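Side-chain contacts in mannan endo-1,6-alpha-mannosidase (Chaetomium thermophilum, PDB 6RY0), which probably cleaves alpha-1,6-mannosidic linkages within unbranched mannans and is implicated in transferring GPI-anchored glycoproteins into the fungal cell wall: residues L267-A272 with H328-V333; K282-V287 with A338-D343. All coordinates share one frame; numbering follows the deposited sequence.

Contact 1: residues L267-A272 with H328-V333; sequences LLHGAA and HRWMAV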
ATOM      1  N   LEU A 267       2.616   8.718  -3.241  1.00  5.91           N
ATOM      2  CA  LEU A 267       3.605   9.633  -3.776  1.00  5.73           C
ATOM      3  C   LEU A 267       4.353  10.349  -2.656  1.00  5.97           C
ATOM      4  O   LEU A 267       5.569  10.539  -2.754  1.00  6.30           O
ATOM      5  CB  LEU A 267       2.987  10.624  -4.736  1.00  6.57           C
ATOM      6  CG  LEU A 267       2.419  10.018  -6.027  1.00  6.75           C
ATOM      7  CD1 LEU A 267       1.925  11.115  -6.939  1.00  7.61           C
ATOM      8  CD2 LEU A 267       3.409   9.147  -6.728  1.00  7.25           C
ATOM      9  N   LEU A 268       3.661  10.771  -1.599  1.00  5.90           N
ATOM     10  CA  LEU A 268       4.344  11.350  -0.443  1.00  6.04           C
ATOM     11  C   LEU A 268       5.374  10.374   0.132  1.00  6.35           C
ATOM     12  O   LEU A 268       6.492  10.761   0.433  1.00  6.75           O
ATOM     13  CB  LEU A 268       3.308  11.747   0.621  1.00  6.15           C
ATOM     14  CG  LEU A 268       3.911  12.217   1.944  1.00  6.82           C
ATOM     15  CD1 LEU A 268       4.677  13.526   1.804  1.00  8.76           C
ATOM     16  CD2 LEU A 268       2.841  12.353   3.001  1.00  8.11           C
ATOM     17  N   HIS A 269       4.962   9.127   0.309  1.00  6.13           N
ATOM     18  CA  HIS A 269       5.842   8.092   0.856  1.00  6.21           C
ATOM     19  C   HIS A 269       7.090   7.954  -0.016  1.00  6.21           C
ATOM     20  O   HIS A 269       8.207   8.020   0.509  1.00  6.91           O
ATOM     21  CB  HIS A 269       5.016   6.810   0.929  1.00  6.29           C
ATOM     22  CG  HIS A 269       5.640   5.649   1.627  1.00  6.13           C
ATOM     23  ND1 HIS A 269       6.227   4.605   0.947  1.00  7.37           N
ATOM     24  CD2 HIS A 269       5.626   5.296   2.934  1.00  6.58           C
ATOM     25  CE1 HIS A 269       6.526   3.661   1.817  1.00  7.77           C
ATOM     26  NE2 HIS A 269       6.175   4.042   3.026  1.00  6.85           N
ATOM     27  N   GLY A 270       6.922   7.774  -1.316  1.00  6.21           N
ATOM     28  CA  GLY A 270       8.091   7.618  -2.152  1.00  6.50           C
ATOM     29  C   GLY A 270       8.948   8.848  -2.182  1.00  6.41           C
ATOM     30  O   GLY A 270      10.187   8.758  -2.210  1.00  6.86           O
ATOM     31  N   ALA A 271       8.326  10.034  -2.195  1.00  6.53           N
ATOM     32  CA  ALA A 271       9.091  11.282  -2.195  1.00  6.57           C
ATOM     33  C   ALA A 271       9.918  11.402  -0.911  1.00  6.62           C
ATOM     34  O   ALA A 271      11.035  11.928  -0.951  1.00  7.14           O
ATOM     35  CB  ALA A 271       8.157  12.465  -2.359  1.00  6.93           C
ATOM     36  N   ALA A 272       9.383  10.938   0.219  1.00  6.65           N
ATOM     37  CA  ALA A 272      10.120  10.971   1.458  1.00  6.76           C
ATOM     38  C   ALA A 272      11.349  10.063   1.390  1.00  7.07           C
ATOM     39  O   ALA A 272      12.420  10.443   1.844  1.00  8.22           O
ATOM     40  CB  ALA A 272       9.215  10.577   2.620  1.00  7.35           C
ATOM     41  N   HIS A 328      -2.536   6.045   6.834  1.00  6.32           N
ATOM     42  CA  HIS A 328      -1.955   6.095   8.169  1.00  6.52           C
ATOM     43  C   HIS A 328      -0.575   5.462   8.234  1.00  6.40           C
ATOM     44  O   HIS A 328       0.358   6.051   8.763  1.00  7.04           O
ATOM     45  CB  HIS A 328      -2.897   5.386   9.180  1.00  6.67           C
ATOM     46  CG  HIS A 328      -3.944   6.294   9.753  1.00  6.59           C
ATOM     47  ND1 HIS A 328      -3.808   6.829  11.005  1.00  6.87           N
ATOM     48  CD2 HIS A 328      -5.138   6.771   9.279  1.00  7.43           C
ATOM     49  CE1 HIS A 328      -4.870   7.597  11.257  1.00  7.20           C
ATOM     50  NE2 HIS A 328      -5.701   7.583  10.236  1.00  8.06           N
ATOM     51  N   ARG A 329      -0.446   4.239   7.734  1.00  6.12           N
ATOM     52  CA  ARG A 329       0.835   3.526   7.875  1.00  6.65           C
ATOM     53  C   ARG A 329       1.945   4.233   7.120  1.00  6.38           C
ATOM     54  O   ARG A 329       3.079   4.323   7.609  1.00  7.00           O
ATOM     55  CB  ARG A 329       0.703   2.062   7.385  1.00  9.40           C
ATOM     56  CG  ARG A 329       0.018   1.157   8.340  1.00  9.24           C
ATOM     57  CD  ARG A 329      -0.416  -0.187   7.674  1.00 11.25           C
ATOM     58  NE  ARG A 329       0.678  -0.780   7.009  1.00 11.84           N
ATOM     59  CZ  ARG A 329       0.668  -1.221   5.759  1.00 11.42           C
ATOM     60  NH1 ARG A 329      -0.414  -1.245   4.983  1.00 12.33           N
ATOM     61  NH2 ARG A 329       1.831  -1.660   5.235  1.00 13.43           N
ATOM     62  N   TRP A 330       1.642   4.686   5.911  1.00  6.21           N
ATOM     63  CA  TRP A 330       2.644   5.329   5.068  1.00  6.25           C
ATOM     64  C   TRP A 330       3.023   6.697   5.624  1.00  6.35           C
ATOM     65  O   TRP A 330       4.212   7.042   5.680  1.00  6.82           O
ATOM     66  CB  TRP A 330       2.149   5.448   3.642  1.00  6.44           C
ATOM     67  CG  TRP A 330       1.986   4.150   2.928  1.00  7.05           C
ATOM     68  CD1 TRP A 330       2.528   2.952   3.238  1.00  8.81           C
ATOM     69  CD2 TRP A 330       1.178   3.943   1.766  1.00  7.06           C
ATOM     70  NE1 TRP A 330       2.081   1.999   2.337  1.00  9.81           N
ATOM     71  CE2 TRP A 330       1.254   2.597   1.425  1.00  8.44           C
ATOM     72  CE3 TRP A 330       0.375   4.782   0.998  1.00  7.25           C
ATOM     73  CZ2 TRP A 330       0.597   2.067   0.330  1.00  9.31           C
ATOM     74  CZ3 TRP A 330      -0.314   4.253  -0.069  1.00  8.24           C
ATOM     75  CH2 TRP A 330      -0.178   2.909  -0.402  1.00  8.85           C
ATOM     76  N   MET A 331       2.039   7.487   6.047  1.00  6.18           N
ATOM     77  CA  MET A 331       2.353   8.795   6.633  1.00  6.37           C
ATOM     78  C   MET A 331       3.164   8.660   7.917  1.00  6.34           C
ATOM     79  O   MET A 331       4.049   9.465   8.187  1.00  6.92           O
ATOM     80  CB  MET A 331       1.104   9.630   6.854  1.00  6.79           C
ATOM     81  CG  MET A 331       0.475  10.110   5.541  1.00  7.20           C
ATOM     82  SD  MET A 331      -0.997  11.131   5.741  1.00  7.84           S
ATOM     83  CE  MET A 331      -0.265  12.662   6.288  1.00 11.18           C
ATOM     84  N   ALA A 332       2.891   7.631   8.704  1.00  6.37           N
ATOM     85  CA  ALA A 332       3.677   7.398   9.897  1.00  6.95           C
ATOM     86  C   ALA A 332       5.145   7.162   9.540  1.00  6.69           C
ATOM     87  O   ALA A 332       6.060   7.730  10.153  1.00  7.14           O
ATOM     88  CB  ALA A 332       3.095   6.270  10.718  1.00  7.42           C
ATOM     89  N   VAL A 333       5.407   6.334   8.531  1.00  6.71           N
ATOM     90  CA  VAL A 333       6.791   6.089   8.107  1.00  6.81           C
ATOM     91  C   VAL A 333       7.450   7.372   7.576  1.00  6.86           C
ATOM     92  O   VAL A 333       8.640   7.600   7.822  1.00  7.53           O
ATOM     93  CB  VAL A 333       6.856   4.932   7.090  1.00  7.13           C
ATOM     94  CG1 VAL A 333       8.216   4.866   6.405  1.00  8.04           C
ATOM     95  CG2 VAL A 333       6.545   3.642   7.792  1.00  8.25           C
TER
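H269 holds its CG anti to the backbone N (chi1 -172°), and this sends the imidazole across to W330. W330 has its CG beside its own backbone N (chi1 -67°), which brings the pyrrole part of the indole, next to its CB, up to that imidazole. W330 CD1 sits over one face of the imidazole, toward the rim, 3.8 Å from H269 NE2. The imidazole and the five-membered ring of W330 are tilted at 45°, so neither ring lies flat on the other. H269 CD2 packs against W330 CB at 3.6 Å. The same CD2 meets W330 O at the edge of the imidazole, in its plane, at 3.5 Å.

Helices 261-278 and 323-337 run roughly parallel here, their segment axes coming within 9.1 Å. They are neighbouring inner helices of the (alpha/alpha)6 barrel of glycosyl hydrolase family 76. One turn beyond W330, V333 CG1 reaches H269 NE2 at 4.0 Å. The other ring nitrogen, H269 ND1, is hydrogen-bonded to D204, which should help fix the turn of the ring. L268 and M331 meet at about a right angle, L268 CD2 lying 4.1 Å from M331 CG. L291 of helix 281-298 also touches M331.

Contact 2: residues K282-V287 with A338-D343; sequences KWKDRV and APHTKD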
ATOM      1  N   LYS A 282      14.917  19.544  -3.905  1.00 11.05           N
ATOM      2  CA  LYS A 282      13.724  19.384  -4.727  1.00 10.77           C
ATOM      3  C   LYS A 282      12.798  18.313  -4.153  1.00  9.84           C
ATOM      4  O   LYS A 282      11.574  18.441  -4.232  1.00  9.82           O
ATOM      5  CB  LYS A 282      14.057  19.115  -6.195  1.00 12.77           C
ATOM      6  CG  LYS A 282      14.426  17.730  -6.578  1.00 14.63           C
ATOM      7  CD  LYS A 282      14.774  17.647  -8.080  1.00 16.84           C
ATOM      8  CE  LYS A 282      15.131  16.223  -8.475  1.00 18.26           C
ATOM      9  NZ  LYS A 282      15.633  16.140  -9.833  1.00 19.16           N
ATOM     10  N   TRP A 283      13.358  17.264  -3.586  1.00  8.95           N
ATOM     11  CA  TRP A 283      12.548  16.233  -2.968  1.00  8.26           C
ATOM     12  C   TRP A 283      11.929  16.688  -1.666  1.00  8.25           C
ATOM     13  O   TRP A 283      10.807  16.284  -1.365  1.00  8.64           O
ATOM     14  CB  TRP A 283      13.323  14.914  -2.811  1.00  8.80           C
ATOM     15  CG  TRP A 283      13.512  14.227  -4.125  1.00  8.86           C
ATOM     16  CD1 TRP A 283      14.686  14.032  -4.806  1.00  8.65           C
ATOM     17  CD2 TRP A 283      12.494  13.636  -4.932  1.00  8.60           C
ATOM     18  NE1 TRP A 283      14.458  13.385  -5.984  1.00  9.33           N
ATOM     19  CE2 TRP A 283      13.114  13.121  -6.087  1.00  8.77           C
ATOM     20  CE3 TRP A 283      11.114  13.482  -4.781  1.00  9.25           C
ATOM     21  CZ2 TRP A 283      12.386  12.466  -7.086  1.00 10.48           C
ATOM     22  CZ3 TRP A 283      10.416  12.835  -5.776  1.00 10.90           C
ATOM     23  CH2 TRP A 283      11.040  12.363  -6.917  1.00 11.31           C
ATOM     24  N   LYS A 284      12.627  17.491  -0.879  1.00  8.85           N
ATOM     25  CA  LYS A 284      12.001  18.078   0.298  0.52  8.98           C
ATOM     26  C   LYS A 284      10.798  18.910  -0.104  1.00  8.72           C
ATOM     27  O   LYS A 284       9.746  18.842   0.528  1.00  9.11           O
ATOM     28  CB  LYS A 284      12.979  18.929   1.112  0.52 10.21           C
ATOM     29  CG  LYS A 284      12.358  19.367   2.434  0.52 11.26           C
ATOM     30  CD  LYS A 284      13.294  20.171   3.288  0.52 11.62           C
ATOM     31  CE  LYS A 284      12.631  20.628   4.578  0.52 12.68           C
ATOM     32  NZ  LYS A 284      11.496  21.561   4.342  0.52 13.35           N
ATOM     33  N   ASP A 285      10.951  19.711  -1.151  1.00  9.29           N
ATOM     34  CA  ASP A 285       9.859  20.549  -1.624  1.00  9.74           C
ATOM     35  C   ASP A 285       8.677  19.716  -2.057  1.00  9.09           C
ATOM     36  O   ASP A 285       7.519  20.068  -1.793  1.00  9.35           O
ATOM     37  CB  ASP A 285      10.296  21.428  -2.805  1.00 12.32           C
ATOM     38  CG  ASP A 285      11.328  22.455  -2.459  1.00 15.92           C
ATOM     39  OD1 ASP A 285      11.499  22.777  -1.269  1.00 15.57           O
ATOM     40  OD2 ASP A 285      11.939  22.995  -3.399  1.00 18.77           O
ATOM     41  N   ARG A 286       8.952  18.598  -2.732  1.00  8.77           N
ATOM     42  CA  ARG A 286       7.890  17.706  -3.194  1.00  8.55           C
ATOM     43  C   ARG A 286       7.182  17.042  -2.010  1.00  8.11           C
ATOM     44  O   ARG A 286       5.957  16.951  -2.000  1.00  8.31           O
ATOM     45  CB  ARG A 286       8.454  16.674  -4.180  1.00  8.67           C
ATOM     46  CG  ARG A 286       8.869  17.295  -5.496  1.00  9.33           C
ATOM     47  CD  ARG A 286       9.801  16.425  -6.297  1.00  9.53           C
ATOM     48  NE  ARG A 286      10.296  17.183  -7.430  1.00 11.79           N
ATOM     49  CZ  ARG A 286      10.921  16.665  -8.459  1.00 12.46           C
ATOM     50  NH1 ARG A 286      11.147  15.359  -8.524  1.00 12.96           N
ATOM     51  NH2 ARG A 286      11.332  17.483  -9.430  1.00 14.64           N
ATOM     52  N   VAL A 287       7.944  16.587  -1.002  1.00  7.87           N
ATOM     53  CA  VAL A 287       7.343  16.088   0.225  1.00  7.51           C
ATOM     54  C   VAL A 287       6.420  17.134   0.816  1.00  7.27           C
ATOM     55  O   VAL A 287       5.265  16.852   1.160  1.00  7.55           O
ATOM     56  CB  VAL A 287       8.448  15.697   1.233  1.00  7.64           C
ATOM     57  CG1 VAL A 287       7.903  15.536   2.657  1.00  8.38           C
ATOM     58  CG2 VAL A 287       9.163  14.419   0.793  1.00  8.54           C
ATOM     59  N   ALA A 338      11.537  11.405   6.906  1.00 10.56           N
ATOM     60  CA  ALA A 338      11.545  12.843   6.667  1.00 10.02           C
ATOM     61  C   ALA A 338      11.128  13.503   7.981  1.00 10.28           C
ATOM     62  O   ALA A 338      10.010  13.973   8.141  1.00  9.94           O
ATOM     63  CB  ALA A 338      10.623  13.232   5.528  1.00  9.91           C
ATOM     64  N   PRO A 339      12.018  13.501   8.969  1.00 11.19           N
ATOM     65  CA  PRO A 339      11.603  13.901  10.319  1.00 11.87           C
ATOM     66  C   PRO A 339      11.084  15.322  10.453  1.00 11.16           C
ATOM     67  O   PRO A 339      10.384  15.596  11.424  1.00 11.58           O
ATOM     68  CB  PRO A 339      12.852  13.652  11.164  1.00 14.23           C
ATOM     69  CG  PRO A 339      13.937  13.546  10.201  1.00 14.71           C
ATOM     70  CD  PRO A 339      13.398  13.017   8.936  1.00 12.42           C
ATOM     71  N   HIS A 340      11.411  16.204   9.516  1.00 11.19           N
ATOM     72  CA  HIS A 340      10.873  17.553   9.599  1.00 11.59           C
ATOM     73  C   HIS A 340       9.357  17.582   9.462  1.00 11.09           C
ATOM     74  O   HIS A 340       8.752  18.601   9.804  1.00 12.32           O
ATOM     75  CB  HIS A 340      11.527  18.455   8.569  1.00 11.93           C
ATOM     76  CG  HIS A 340      11.005  18.274   7.183  1.00 11.28           C
ATOM     77  ND1 HIS A 340      11.413  17.248   6.360  1.00 11.34           N
ATOM     78  CD2 HIS A 340      10.109  18.996   6.485  1.00 12.03           C
ATOM     79  CE1 HIS A 340      10.786  17.355   5.206  1.00 11.73           C
ATOM     80  NE2 HIS A 340       9.992  18.407   5.253  1.00 11.92           N
ATOM     81  N   THR A 341       8.741  16.492   8.993  1.00 10.14           N
ATOM     82  CA  THR A 341       7.296  16.420   8.841  1.00  9.77           C
ATOM     83  C   THR A 341       6.565  15.971  10.102  1.00  9.61           C
ATOM     84  O   THR A 341       5.336  15.963  10.106  1.00  9.77           O
ATOM     85  CB  THR A 341       6.893  15.444   7.724  1.00  9.03           C
ATOM     86  OG1 THR A 341       7.221  14.107   8.096  1.00  8.98           O
ATOM     87  CG2 THR A 341       7.506  15.821   6.394  1.00  9.88           C
ATOM     88  N   LYS A 342       7.296  15.559  11.136  0.98  9.99           N
ATOM     89  CA  LYS A 342       6.683  14.848  12.243  0.98 10.47           C
ATOM     90  C   LYS A 342       5.531  15.621  12.881  0.98 10.26           C
ATOM     91  O   LYS A 342       4.455  15.069  13.134  0.98 10.94           O
ATOM     92  CB  LYS A 342       7.762  14.461  13.253  0.98 13.73           C
ATOM     93  CG  LYS A 342       7.267  13.686  14.419  0.98 17.66           C
ATOM     94  CD  LYS A 342       8.386  13.399  15.432  0.98 22.48           C
ATOM     95  CE  LYS A 342       7.856  13.233  16.871  0.98 26.54           C
ATOM     96  NZ  LYS A 342       7.288  14.526  17.404  0.98 28.42           N
ATOM     97  N   ASP A 343       5.739  16.899  13.170  1.00 11.24           N
ATOM     98  CA  ASP A 343       4.718  17.653  13.881  1.00 12.33           C
ATOM     99  C   ASP A 343       3.530  18.038  13.008  1.00 11.65           C
ATOM    100  O   ASP A 343       2.475  18.363  13.532  1.00 13.26           O
ATOM    101  CB  ASP A 343       5.318  18.907  14.522  1.00 16.76           C
ATOM    102  CG  ASP A 343       6.309  18.590  15.643  1.00 21.80           C
ATOM    103  OD1 ASP A 343       6.297  17.464  16.187  1.00 23.36           O
ATOM    104  OD2 ASP A 343       7.078  19.493  16.001  1.00 25.38           O
TER
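K284 is the first residue of 282-287 to meet the other segment, and it reaches the ring of H340. Its chain is extended as far as CE and bends at the last torsion. In the conformer described here, one of two deposited, CE lies over the centre of the imidazole. This is a CH-pi contact: K284 CE is 3.6 Å from the centroid of the H340 ring and 14° off its normal. K284 CG comes in nearer the rim, 3.8 Å from H340 CE1. Beyond the bend, K284 NZ forms a salt bridge with D288, which also accepts a hydrogen bond from H340 NE2.

The contact joins helix 281-298, on the outside of the (alpha/alpha)6 barrel, to the turn that leads from inner helix 323-337 into outer helix 342-358. H340 keeps its CG between the backbone N and the carbonyl carbon (chi1 78°), which turns the ring toward K284. With an alanine here, the K284 methylenes would probably lose their aromatic surface and D288 one of its two partners named above.

V287 follows one turn after K284. Its CG1 packs on T341 CG2 at 3.8 Å, and that methyl lies on the face of H340 opposite K284. V287 CG1 also approaches H340 CE1, at 4.3 Å. T341 is held by two bonds to A338 O, from T341 OG1 at 2.8 Å and from T341 N at 2.9 Å. The hydroxyl bond meets the carbonyl at 158° (C=O...OG1). V334 and T335 of helix 323-337 also touch T341.

The centres of contacts 1 and 2 lie about 10 Å apart, on the same side of the chain's centre. Their segments alternate along the sequence: 267-272, 282-287, 328-333, 338-343. Helices 261-278 and 281-298 follow each other, as do helices 323-337 and 342-358. Contact 1 joins inner helices 261-278 and 323-337. Contact 2 joins outer helix 281-298 to the turn between helices 323-337 and 342-358. The contacts touch where V287 packs on helix 261-278: L268 CD1 lies 3.4 Å from V287 O, and V287 CG2 lies 3.5 Å from A272 N. These helices thus pack together in the inner layer and further out, away from the calcium-binding residues.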